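PDB 2ZZR: unsaturated glucuronyl hydrolase from Streptococcus agalactiae, which hydrolyses unsaturated hyaluronate, chondroitin and heparin disaccharides, releasing the unsaturated uronic acid as 5-dehydro-4-deoxy-D-glucuronate. Local coordinates for residues 201-206 against 260-265; 183-188 against 192-197; 51-56 against 67-72; 43-48 against 351-356. All blocks are in the same frame, centred on the assembly; numbering follows the deposited sequence.

Interaction 1 (201-206 against 260-265); sequences HFYASA and RKMKDY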
# COMPACT_ATOMS: atom_id res chain seq x y z
N HIS A 201 16.09 -3.46 -6.87
CA HIS A 201 14.80 -2.90 -7.28
C HIS A 201 14.50 -1.61 -6.54
O HIS A 201 14.00 -0.66 -7.13
CB HIS A 201 13.64 -3.88 -7.08
CG HIS A 201 12.33 -3.31 -7.51
ND1 HIS A 201 11.84 -3.47 -8.79
CD2 HIS A 201 11.45 -2.51 -6.86
CE1 HIS A 201 10.69 -2.83 -8.90
NE2 HIS A 201 10.43 -2.23 -7.74
N PHE A 202 14.79 -1.58 -5.24
CA PHE A 202 14.57 -0.36 -4.50
C PHE A 202 15.32 0.82 -5.10
O PHE A 202 14.74 1.87 -5.35
CB PHE A 202 14.92 -0.47 -3.00
CG PHE A 202 14.68 0.82 -2.29
CD1 PHE A 202 13.40 1.15 -1.83
CD2 PHE A 202 15.69 1.78 -2.20
CE1 PHE A 202 13.15 2.39 -1.23
CE2 PHE A 202 15.45 3.01 -1.61
CZ PHE A 202 14.18 3.32 -1.13
N TYR A 203 16.62 0.66 -5.34
CA TYR A 203 17.43 1.77 -5.87
C TYR A 203 17.05 2.16 -7.29
O TYR A 203 17.07 3.33 -7.62
CB TYR A 203 18.93 1.49 -5.74
CG TYR A 203 19.41 1.59 -4.31
CD1 TYR A 203 19.90 0.47 -3.64
CD2 TYR A 203 19.35 2.80 -3.61
CE1 TYR A 203 20.34 0.55 -2.32
CE2 TYR A 203 19.78 2.90 -2.29
CZ TYR A 203 20.28 1.77 -1.65
OH TYR A 203 20.71 1.85 -0.34
N ALA A 204 16.70 1.17 -8.12
CA ALA A 204 16.20 1.46 -9.47
C ALA A 204 14.94 2.33 -9.39
O ALA A 204 14.77 3.27 -10.18
CB ALA A 204 15.92 0.16 -10.21
N SER A 205 14.09 2.04 -8.41
CA SER A 205 12.90 2.84 -8.19
C SER A 205 13.26 4.24 -7.68
O SER A 205 12.86 5.25 -8.27
CB SER A 205 11.96 2.13 -7.21
OG SER A 205 11.54 0.87 -7.71
N ALA A 206 14.03 4.28 -6.59
CA ALA A 206 14.37 5.54 -5.92
C ALA A 206 15.02 6.54 -6.86
O ALA A 206 14.75 7.74 -6.79
CB ALA A 206 15.29 5.27 -4.73
N ARG A 260 13.38 -0.44 6.85
CA ARG A 260 13.51 -1.44 7.93
C ARG A 260 14.63 -2.42 7.63
O ARG A 260 15.38 -2.82 8.52
CB ARG A 260 12.24 -2.27 8.07
CG ARG A 260 10.98 -1.54 8.43
CD ARG A 260 9.82 -2.54 8.44
NE ARG A 260 9.63 -3.15 7.11
CZ ARG A 260 9.04 -4.33 6.89
NH1 ARG A 260 8.59 -5.06 7.90
NH2 ARG A 260 8.92 -4.78 5.65
N LYS A 261 14.71 -2.81 6.36
CA LYS A 261 15.54 -3.92 5.94
C LYS A 261 16.87 -3.48 5.35
O LYS A 261 17.76 -4.32 5.10
CB LYS A 261 14.77 -4.77 4.92
CG LYS A 261 13.37 -5.18 5.38
CD LYS A 261 13.41 -5.99 6.67
CE LYS A 261 12.02 -6.37 7.15
NZ LYS A 261 12.11 -7.14 8.44
N MET A 262 17.02 -2.19 5.12
CA MET A 262 18.19 -1.66 4.42
C MET A 262 18.96 -0.66 5.27
O MET A 262 20.19 -0.57 5.17
CB MET A 262 17.77 -1.03 3.09
CG MET A 262 17.23 -2.05 2.11
SD MET A 262 16.50 -1.31 0.63
CE MET A 262 17.94 -0.53 -0.09
N LYS A 263 18.23 0.10 6.08
CA LYS A 263 18.81 1.07 7.02
C LYS A 263 19.77 2.05 6.34
O LYS A 263 20.86 2.35 6.85
CB LYS A 263 19.46 0.36 8.21
CG LYS A 263 18.44 -0.36 9.11
CD LYS A 263 17.40 0.64 9.62
CE LYS A 263 16.42 0.01 10.61
NZ LYS A 263 16.78 0.38 12.01
N ASP A 264 19.35 2.54 5.18
CA ASP A 264 20.09 3.57 4.46
C ASP A 264 19.43 4.90 4.78
O ASP A 264 18.26 5.10 4.44
CB ASP A 264 20.06 3.25 2.96
CG ASP A 264 20.72 4.31 2.10
OD1 ASP A 264 21.27 5.31 2.63
OD2 ASP A 264 20.68 4.14 0.86
N TYR A 265 20.16 5.80 5.43
CA TYR A 265 19.59 7.10 5.80
C TYR A 265 19.09 7.92 4.60
O TYR A 265 18.21 8.77 4.75
CB TYR A 265 20.57 7.93 6.65
CG TYR A 265 19.95 9.20 7.17
CD1 TYR A 265 20.19 10.43 6.54
CD2 TYR A 265 19.09 9.18 8.27
CE1 TYR A 265 19.61 11.59 7.00
CE2 TYR A 265 18.49 10.34 8.74
CZ TYR A 265 18.75 11.54 8.09
OH TYR A 265 18.16 12.69 8.55

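Interaction 2 (183-188 against 192-197); sequences FFAYEQ and EKYRQV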
# COMPACT_ATOMS: atom_id res chain seq x y z
N PHE A 183 12.21 -9.51 1.01
CA PHE A 183 12.95 -9.35 2.26
C PHE A 183 12.55 -10.44 3.26
O PHE A 183 13.41 -10.94 4.00
CB PHE A 183 12.75 -7.97 2.88
CG PHE A 183 13.50 -6.85 2.18
CD1 PHE A 183 12.82 -5.74 1.70
CD2 PHE A 183 14.89 -6.91 2.01
CE1 PHE A 183 13.50 -4.69 1.07
CE2 PHE A 183 15.58 -5.88 1.38
CZ PHE A 183 14.88 -4.76 0.91
N PHE A 184 11.27 -10.80 3.29
CA PHE A 184 10.79 -11.89 4.14
C PHE A 184 11.42 -13.22 3.73
O PHE A 184 11.92 -13.97 4.58
CB PHE A 184 9.26 -11.99 4.12
CG PHE A 184 8.71 -13.17 4.88
CD1 PHE A 184 8.52 -13.10 6.25
CD2 PHE A 184 8.42 -14.37 4.22
CE1 PHE A 184 8.03 -14.19 6.97
CE2 PHE A 184 7.93 -15.47 4.93
CZ PHE A 184 7.72 -15.38 6.30
N ALA A 185 11.39 -13.52 2.43
CA ALA A 185 11.98 -14.76 1.92
C ALA A 185 13.47 -14.84 2.26
O ALA A 185 13.97 -15.92 2.60
CB ALA A 185 11.76 -14.89 0.42
N TYR A 186 14.17 -13.71 2.18
CA TYR A 186 15.57 -13.66 2.58
C TYR A 186 15.74 -14.05 4.05
O TYR A 186 16.61 -14.86 4.39
CB TYR A 186 16.18 -12.27 2.34
CG TYR A 186 17.49 -12.09 3.07
CD1 TYR A 186 18.64 -12.79 2.68
CD2 TYR A 186 17.57 -11.25 4.18
CE1 TYR A 186 19.84 -12.63 3.36
CE2 TYR A 186 18.77 -11.09 4.87
CZ TYR A 186 19.89 -11.78 4.46
OH TYR A 186 21.07 -11.61 5.14
N GLU A 187 14.92 -13.46 4.92
CA GLU A 187 15.01 -13.71 6.36
C GLU A 187 14.72 -15.17 6.72
O GLU A 187 15.35 -15.72 7.62
CB GLU A 187 14.07 -12.77 7.12
CG GLU A 187 14.52 -11.31 7.08
CD GLU A 187 13.49 -10.35 7.64
OE1 GLU A 187 12.35 -10.76 7.92
OE2 GLU A 187 13.84 -9.16 7.80
N GLN A 188 13.79 -15.78 5.99
CA GLN A 188 13.38 -17.16 6.27
C GLN A 188 14.36 -18.21 5.74
O GLN A 188 14.54 -19.27 6.36
CB GLN A 188 11.98 -17.43 5.70
CG GLN A 188 10.88 -16.61 6.35
CD GLN A 188 10.78 -16.83 7.85
OE1 GLN A 188 10.75 -17.97 8.32
NE2 GLN A 188 10.73 -15.74 8.62
N GLU A 192 20.59 -15.01 -0.14
CA GLU A 192 20.93 -13.62 -0.45
C GLU A 192 20.30 -13.09 -1.73
O GLU A 192 20.11 -11.88 -1.87
CB GLU A 192 22.46 -13.46 -0.52
CG GLU A 192 23.17 -13.61 0.81
CD GLU A 192 23.51 -12.28 1.46
OE1 GLU A 192 22.67 -11.35 1.42
OE2 GLU A 192 24.63 -12.17 2.01
N LYS A 193 19.98 -13.98 -2.67
CA LYS A 193 19.42 -13.56 -3.97
C LYS A 193 18.13 -12.77 -3.80
O LYS A 193 17.90 -11.79 -4.50
CB LYS A 193 19.21 -14.75 -4.90
CG LYS A 193 20.51 -15.38 -5.40
CD LYS A 193 20.24 -16.67 -6.16
CE LYS A 193 21.53 -17.38 -6.52
NZ LYS A 193 21.26 -18.76 -7.04
N TYR A 194 17.30 -13.19 -2.84
CA TYR A 194 16.06 -12.49 -2.53
C TYR A 194 16.33 -11.04 -2.13
O TYR A 194 15.67 -10.12 -2.61
CB TYR A 194 15.32 -13.18 -1.38
CG TYR A 194 14.74 -14.54 -1.67
CD1 TYR A 194 15.13 -15.64 -0.90
CD2 TYR A 194 13.79 -14.74 -2.67
CE1 TYR A 194 14.60 -16.91 -1.14
CE2 TYR A 194 13.25 -16.01 -2.92
CZ TYR A 194 13.66 -17.09 -2.14
OH TYR A 194 13.14 -18.34 -2.36
N ARG A 195 17.31 -10.86 -1.24
CA ARG A 195 17.66 -9.54 -0.74
C ARG A 195 18.28 -8.68 -1.83
O ARG A 195 17.96 -7.50 -1.96
CB ARG A 195 18.61 -9.65 0.47
CG ARG A 195 18.90 -8.30 1.11
CD ARG A 195 19.77 -8.38 2.37
NE ARG A 195 19.67 -7.11 3.09
CZ ARG A 195 20.38 -6.02 2.81
NH1 ARG A 195 21.27 -6.04 1.82
NH2 ARG A 195 20.21 -4.91 3.52
N GLN A 196 19.17 -9.27 -2.63
CA GLN A 196 19.83 -8.57 -3.73
C GLN A 196 18.82 -7.99 -4.72
O GLN A 196 18.94 -6.83 -5.11
CB GLN A 196 20.83 -9.48 -4.45
CG GLN A 196 22.07 -9.76 -3.62
CD GLN A 196 22.92 -10.92 -4.14
OE1 GLN A 196 22.46 -11.76 -4.92
NE2 GLN A 196 24.17 -10.96 -3.70
N VAL A 197 17.83 -8.79 -5.11
CA VAL A 197 16.77 -8.33 -6.01
C VAL A 197 15.96 -7.19 -5.37
O VAL A 197 15.70 -6.17 -6.02
CB VAL A 197 15.85 -9.49 -6.44
CG1 VAL A 197 14.57 -8.98 -7.08
CG2 VAL A 197 16.59 -10.41 -7.39

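Interaction 3 (51-56 against 67-72); sequences PTPATF and EWTNGF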
# COMPACT_ATOMS: atom_id res chain seq x y z
N PRO A 51 -14.10 -9.83 -2.46
CA PRO A 51 -14.59 -8.59 -3.04
C PRO A 51 -13.86 -8.30 -4.34
O PRO A 51 -12.69 -8.68 -4.49
CB PRO A 51 -14.19 -7.53 -1.99
CG PRO A 51 -13.11 -8.16 -1.18
CD PRO A 51 -13.39 -9.62 -1.18
N THR A 52 -14.56 -7.65 -5.27
CA THR A 52 -13.91 -7.07 -6.44
C THR A 52 -12.98 -5.95 -5.97
O THR A 52 -13.12 -5.47 -4.84
CB THR A 52 -14.95 -6.49 -7.44
OG1 THR A 52 -15.91 -5.68 -6.73
CG2 THR A 52 -15.67 -7.62 -8.16
N PRO A 53 -11.99 -5.56 -6.80
CA PRO A 53 -11.07 -4.47 -6.43
C PRO A 53 -11.77 -3.24 -5.86
O PRO A 53 -11.35 -2.73 -4.82
CB PRO A 53 -10.37 -4.14 -7.76
CG PRO A 53 -10.32 -5.47 -8.45
CD PRO A 53 -11.64 -6.14 -8.11
N ALA A 54 -12.84 -2.79 -6.53
CA ALA A 54 -13.60 -1.64 -6.08
C ALA A 54 -15.09 -1.94 -6.01
O ALA A 54 -15.56 -2.95 -6.55
CB ALA A 54 -13.35 -0.45 -7.00
N THR A 55 -15.83 -1.07 -5.32
CA THR A 55 -17.28 -1.20 -5.20
C THR A 55 -17.96 -0.61 -6.44
O THR A 55 -17.33 0.10 -7.23
CB THR A 55 -17.81 -0.47 -3.95
OG1 THR A 55 -17.52 0.93 -4.05
CG2 THR A 55 -17.19 -1.03 -2.66
N PHE A 56 -19.25 -0.93 -6.59
CA PHE A 56 -20.10 -0.40 -7.65
C PHE A 56 -21.31 0.19 -6.95
O PHE A 56 -22.08 -0.54 -6.33
CB PHE A 56 -20.55 -1.53 -8.58
CG PHE A 56 -19.42 -2.20 -9.32
CD1 PHE A 56 -19.10 -1.81 -10.62
CD2 PHE A 56 -18.69 -3.22 -8.72
CE1 PHE A 56 -18.06 -2.43 -11.31
CE2 PHE A 56 -17.64 -3.85 -9.40
CZ PHE A 56 -17.33 -3.45 -10.70
N GLU A 67 -7.53 -11.85 -9.10
CA GLU A 67 -7.14 -10.45 -9.24
C GLU A 67 -5.83 -10.14 -8.50
O GLU A 67 -5.19 -11.04 -7.97
CB GLU A 67 -8.26 -9.51 -8.78
CG GLU A 67 -9.12 -8.93 -9.92
CD GLU A 67 -8.39 -7.89 -10.76
OE1 GLU A 67 -7.17 -7.71 -10.58
OE2 GLU A 67 -9.06 -7.25 -11.61
N TRP A 68 -5.43 -8.86 -8.49
CA TRP A 68 -4.24 -8.43 -7.75
C TRP A 68 -4.59 -8.02 -6.32
O TRP A 68 -3.70 -7.73 -5.52
CB TRP A 68 -3.51 -7.28 -8.46
CG TRP A 68 -4.23 -5.94 -8.46
CD1 TRP A 68 -5.18 -5.52 -9.35
CD2 TRP A 68 -4.05 -4.86 -7.54
NE1 TRP A 68 -5.60 -4.25 -9.04
CE2 TRP A 68 -4.92 -3.82 -7.93
CE3 TRP A 68 -3.23 -4.67 -6.41
CZ2 TRP A 68 -5.01 -2.60 -7.24
CZ3 TRP A 68 -3.31 -3.45 -5.72
CH2 TRP A 68 -4.20 -2.44 -6.14
N THR A 69 -5.89 -8.03 -6.02
CA THR A 69 -6.45 -7.39 -4.83
C THR A 69 -6.98 -8.36 -3.77
O THR A 69 -7.39 -7.93 -2.69
CB THR A 69 -7.62 -6.48 -5.22
OG1 THR A 69 -8.51 -7.19 -6.09
CG2 THR A 69 -7.12 -5.22 -5.92
N ASN A 70 -6.99 -9.65 -4.08
CA ASN A 70 -7.63 -10.64 -3.19
C ASN A 70 -7.05 -10.69 -1.77
O ASN A 70 -7.79 -10.90 -0.81
CB ASN A 70 -7.60 -12.04 -3.79
CG ASN A 70 -8.33 -12.10 -5.11
OD1 ASN A 70 -9.52 -12.45 -5.16
ND2 ASN A 70 -7.64 -11.74 -6.18
N GLY A 71 -5.74 -10.49 -1.67
CA GLY A 71 -5.02 -10.52 -0.39
C GLY A 71 -5.46 -9.46 0.60
O GLY A 71 -5.33 -9.66 1.81
N PHE A 72 -5.96 -8.32 0.09
CA PHE A 72 -6.42 -7.23 0.95
C PHE A 72 -7.66 -7.61 1.75
O PHE A 72 -7.82 -7.18 2.89
CB PHE A 72 -6.68 -5.95 0.14
CG PHE A 72 -5.44 -5.36 -0.48
CD1 PHE A 72 -4.40 -4.90 0.32
CD2 PHE A 72 -5.32 -5.27 -1.87
CE1 PHE A 72 -3.25 -4.35 -0.25
CE2 PHE A 72 -4.17 -4.73 -2.44
CZ PHE A 72 -3.13 -4.27 -1.63
O HOH W 1 -10.05 -9.15 -5.04

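Interaction 4 (43-48 against 351-356); sequences IDYFGE and LIAGRP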
# COMPACT_ATOMS: atom_id res chain seq x y z
N ILE A 43 -18.34 -11.14 5.55
CA ILE A 43 -17.92 -12.54 5.58
C ILE A 43 -19.05 -13.44 5.05
O ILE A 43 -18.82 -14.41 4.31
CB ILE A 43 -17.45 -12.99 6.99
CG1 ILE A 43 -16.09 -12.36 7.32
CG2 ILE A 43 -17.35 -14.52 7.10
CD1 ILE A 43 -15.58 -12.66 8.73
N ASP A 44 -20.28 -13.10 5.43
CA ASP A 44 -21.46 -13.82 4.96
C ASP A 44 -21.78 -13.52 3.49
O ASP A 44 -22.22 -14.40 2.75
CB ASP A 44 -22.65 -13.50 5.87
CG ASP A 44 -22.44 -13.97 7.31
OD1 ASP A 44 -21.84 -15.04 7.53
OD2 ASP A 44 -22.89 -13.26 8.23
N TYR A 45 -21.56 -12.27 3.09
CA TYR A 45 -21.76 -11.82 1.71
C TYR A 45 -20.79 -12.48 0.72
O TYR A 45 -21.20 -12.97 -0.34
CB TYR A 45 -21.67 -10.29 1.63
CG TYR A 45 -21.91 -9.69 0.25
CD1 TYR A 45 -20.86 -9.10 -0.46
CD2 TYR A 45 -23.17 -9.70 -0.33
CE1 TYR A 45 -21.07 -8.54 -1.71
CE2 TYR A 45 -23.39 -9.14 -1.60
CZ TYR A 45 -22.33 -8.56 -2.28
OH TYR A 45 -22.53 -8.00 -3.52
N PHE A 46 -19.50 -12.52 1.08
CA PHE A 46 -18.48 -13.08 0.20
C PHE A 46 -18.32 -14.59 0.32
O PHE A 46 -17.93 -15.25 -0.65
CB PHE A 46 -17.12 -12.38 0.39
CG PHE A 46 -17.16 -10.91 0.06
CD1 PHE A 46 -17.55 -10.48 -1.21
CD2 PHE A 46 -16.81 -9.96 1.01
CE1 PHE A 46 -17.59 -9.14 -1.52
CE2 PHE A 46 -16.86 -8.60 0.70
CZ PHE A 46 -17.25 -8.19 -0.57
N GLY A 47 -18.63 -15.15 1.49
CA GLY A 47 -18.37 -16.56 1.75
C GLY A 47 -16.89 -16.89 1.62
O GLY A 47 -16.05 -16.25 2.26
N GLU A 48 -16.58 -17.88 0.79
CA GLU A 48 -15.19 -18.26 0.52
C GLU A 48 -14.61 -17.50 -0.68
O GLU A 48 -13.46 -17.71 -1.06
CB GLU A 48 -15.06 -19.78 0.35
CG GLU A 48 -15.11 -20.53 1.70
CD GLU A 48 -14.78 -22.01 1.60
OE1 GLU A 48 -13.97 -22.41 0.74
OE2 GLU A 48 -15.33 -22.78 2.42
N LEU A 351 -24.44 -0.04 7.47
CA LEU A 351 -24.07 -1.44 7.66
C LEU A 351 -24.99 -2.39 6.90
O LEU A 351 -25.95 -2.93 7.46
CB LEU A 351 -24.04 -1.79 9.15
CG LEU A 351 -23.05 -1.07 10.08
CD1 LEU A 351 -23.26 -1.55 11.51
CD2 LEU A 351 -21.60 -1.27 9.65
N ILE A 352 -24.69 -2.58 5.61
CA ILE A 352 -25.41 -3.54 4.77
C ILE A 352 -24.42 -4.33 3.91
O ILE A 352 -23.30 -3.88 3.67
CB ILE A 352 -26.51 -2.88 3.89
CG1 ILE A 352 -25.92 -1.82 2.95
CG2 ILE A 352 -27.62 -2.27 4.76
CD1 ILE A 352 -26.82 -1.46 1.78
N ALA A 353 -24.85 -5.51 3.47
CA ALA A 353 -24.00 -6.44 2.72
C ALA A 353 -23.29 -5.78 1.54
O ALA A 353 -23.91 -5.09 0.73
CB ALA A 353 -24.81 -7.66 2.26
N GLY A 354 -21.97 -5.98 1.47
CA GLY A 354 -21.17 -5.50 0.34
C GLY A 354 -20.62 -4.08 0.43
O GLY A 354 -19.88 -3.66 -0.46
N ARG A 355 -20.98 -3.34 1.47
CA ARG A 355 -20.43 -2.00 1.68
C ARG A 355 -18.94 -2.11 2.03
O ARG A 355 -18.51 -3.12 2.58
CB ARG A 355 -21.17 -1.25 2.80
CG ARG A 355 -22.62 -0.87 2.50
CD ARG A 355 -22.76 0.39 1.67
NE ARG A 355 -22.40 1.60 2.40
CZ ARG A 355 -22.61 2.84 1.95
NH1 ARG A 355 -22.24 3.88 2.68
NH2 ARG A 355 -23.18 3.03 0.77
N PRO A 356 -18.15 -1.07 1.69
CA PRO A 356 -16.74 -1.06 2.05
C PRO A 356 -16.54 -0.47 3.45
O PRO A 356 -17.49 0.05 4.04
CB PRO A 356 -16.13 -0.12 1.01
CG PRO A 356 -17.21 0.87 0.73
CD PRO A 356 -18.53 0.14 0.93

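Interaction 1 (201-206 against 260-265)
Met262 pushes its thioether end between Phe202 and Tyr203, two neighbouring rings on helix 192-209, and Asp264 meets the outer end of the tyrosine. The methionine is extended as far as SD and then bends at its last torsion, which carries CE round to the tyrosine. Met262 and Tyr203 approach from opposite directions, CE coming to 3.4 Å from Tyr203 CE1 and lying obliquely to that ring. On the phenylalanine side the sulfur makes a Met-aromatic contact: Met262 SD lies 4.6 Å from the centroid of the Phe202 ring, 33° off its normal, an oblique approach. The two aromatic rings also touch each other, Phe202 CD2 sitting 4.1 Å above the plane of the Tyr203 ring, toward its rim. Beyond the methyl group, Tyr203 OH donates a hydrogen bond of 2.6 Å to Asp264 OD2. The carboxylate stands at the edge of the ring, with the two planes 48° apart, and the hydroxyl arrives on the anti side of OD2, 26° out of the carboxylate plane. Asp264 is the N-cap of helix 265-280, its OD1 taking the backbone N-H of Gln266. One carboxylate therefore serves two elements: OD1 caps the start of helix 265-280 while OD2 holds a tyrosine of helix 192-209, and the negative charge, shared between a helix N-terminus and a phenol, is probably stabilised by both.

Interaction 2 (183-188 against 192-197)
Ala185 and Tyr194 meet close to the turn of an antiparallel helical hairpin, the kind of unit from which the alpha-barrel of glycoside hydrolase family 88 is built. Helices 180-189 and 192-209 follow each other through a very short turn, and the axes of the two short segments come within 7.6 Å at an angle of 156°. Two CH-pi contacts lead. The methyl of Ala185 sits squarely over the Tyr194 ring, CB being 3.5 Å from the ring centroid and 5° off the normal. One residue further along each helix the roles are reversed: the aliphatic part of Arg195 lies along a face of Tyr186, with CD 4.0 Å from the ring centroid. Both side chains set out with CG anti to the backbone N (chi1 165° for Tyr186), and they run side by side in the same direction. Plain apolar packing fills in between, Tyr186 CB touching Tyr194 CB at 3.9 Å, while Phe183 turns a ring edge to Arg195 CG. No hydrogen bond joins the segments; the polar ends of Tyr194 and Arg195 find partners on other helices. Tyr194 OH bonds to Asp144 of helix 133-147, and Arg195 NH2 to the carbonyl of Lys261. At the exposed end of the hairpin, Glu192 bends at chi2 so that OE1 comes 3.7 Å from Tyr186 CE1.

Interaction 3 (51-56 against 67-72)
The Pro53 ring packs against Thr69, and the methyl of that same threonine presses on an indole: Thr69 CG2 lies 3.3 Å above the Trp68 ring, over its centre. Trp68 also meets the rings of Phe117 and Trp377, and its NE1 bonds to Tyr363 OH. This is where the beta-hairpin of strands 50-56 and 59-63 meets the entry to helix 70-84, one of the helices of the alpha-barrel. The chain turns a corner at Pro53 and Ala54, which brings the proline up against the loop leading into the helix.

Pro53 crosses both Thr69 and Glu67 at about a right angle. Its CG is 3.4 Å from Thr69 OG1, and its CB is 3.9 Å from Thr69 CG2, so both branches of the threonine bear on the ring. Glu67 crosses the ring with its bent chain, CG 3.9 Å from Pro53 CG. The carboxylate is steadied within its own loop, since OE1 takes the N-H of Trp68 at 3.0 Å through its anti lone pair. This places the contact beside the active site: the Glu67 side chain is about 7 Å from that of Asp114, the probable nucleophile, and Trp68 touches Asp114.

Thr69 has its hydroxyl between the backbone N and the carbonyl carbon (chi1 48°), and this rotation turns OG1 toward the hairpin. There a single water bridges the two segments, donating to Pro51 O at 2.7 Å and hydrogen-bonded to Thr69 OG1, also at 2.7 Å.

Interaction 4 (43-48 against 351-356)
Tyr45 OH hydrogen-bonds to the carbonyl of Tyr60 in strand 59-63, and the ring behind that bond is the surface on which Ala353 and Gly354 rest. The same tyrosine of the strand also shares a backbone hydrogen bond with Gly354, so Tyr60 holds both partners of the contact. With CG anti to its own N (chi1 -178°), the Tyr45 ring projects from the last turn of helix 25-46 toward the loop. Gly354 CA lies over one face, 4.0 Å from the ring centroid and 26° off the normal, a CH-pi contact displaced toward the rim. The carbonyl carbon of Ala353 lies over the centre of that face, 4.3 Å above the plane, and Ala353 CB reaches Tyr45 CD2 at 3.7 Å.

These two residues are the central pair of a type II beta turn from Ile352 to Arg355, closed by a bond of 3.2 Å from Arg355 N to Ile352 O. Gly354 takes the position with positive phi (88°) and, having no side chain, lets the Tyr45 ring come close to its CA. Asn42, on the same helix as Tyr45, adds hydrogen bonds to Gly354 N and Arg355 O. At the edge of the Tyr45 ring stands Phe46, whose own face takes Tyr45 CD1, 3.4 Å above its plane.

How the interactions relate
The four contacts form two touching pairs on different parts of the barrel. Interactions 1 and 2 share helix 192-209, their centres about 13 Å apart, and Lys261 links them: its NZ forms a salt bridge of 2.7 Å with Glu187 OE2, while Lys261 CB packs on Phe183. Interactions 3 and 4, also about 13 Å between centres, join where Phe46 CE1 meets Pro51 CA at 3.4 Å and Thr55 packs on Pro356. Between the pairs, nearest atoms stay about 14 Å or more apart. Of the four, interaction 3 lies nearest the active site, beside Asp114, the probable nucleophile. The side chains of Thr69 and Phe202 are about 9 and 11 Å from that of Trp250, probably substrate-binding.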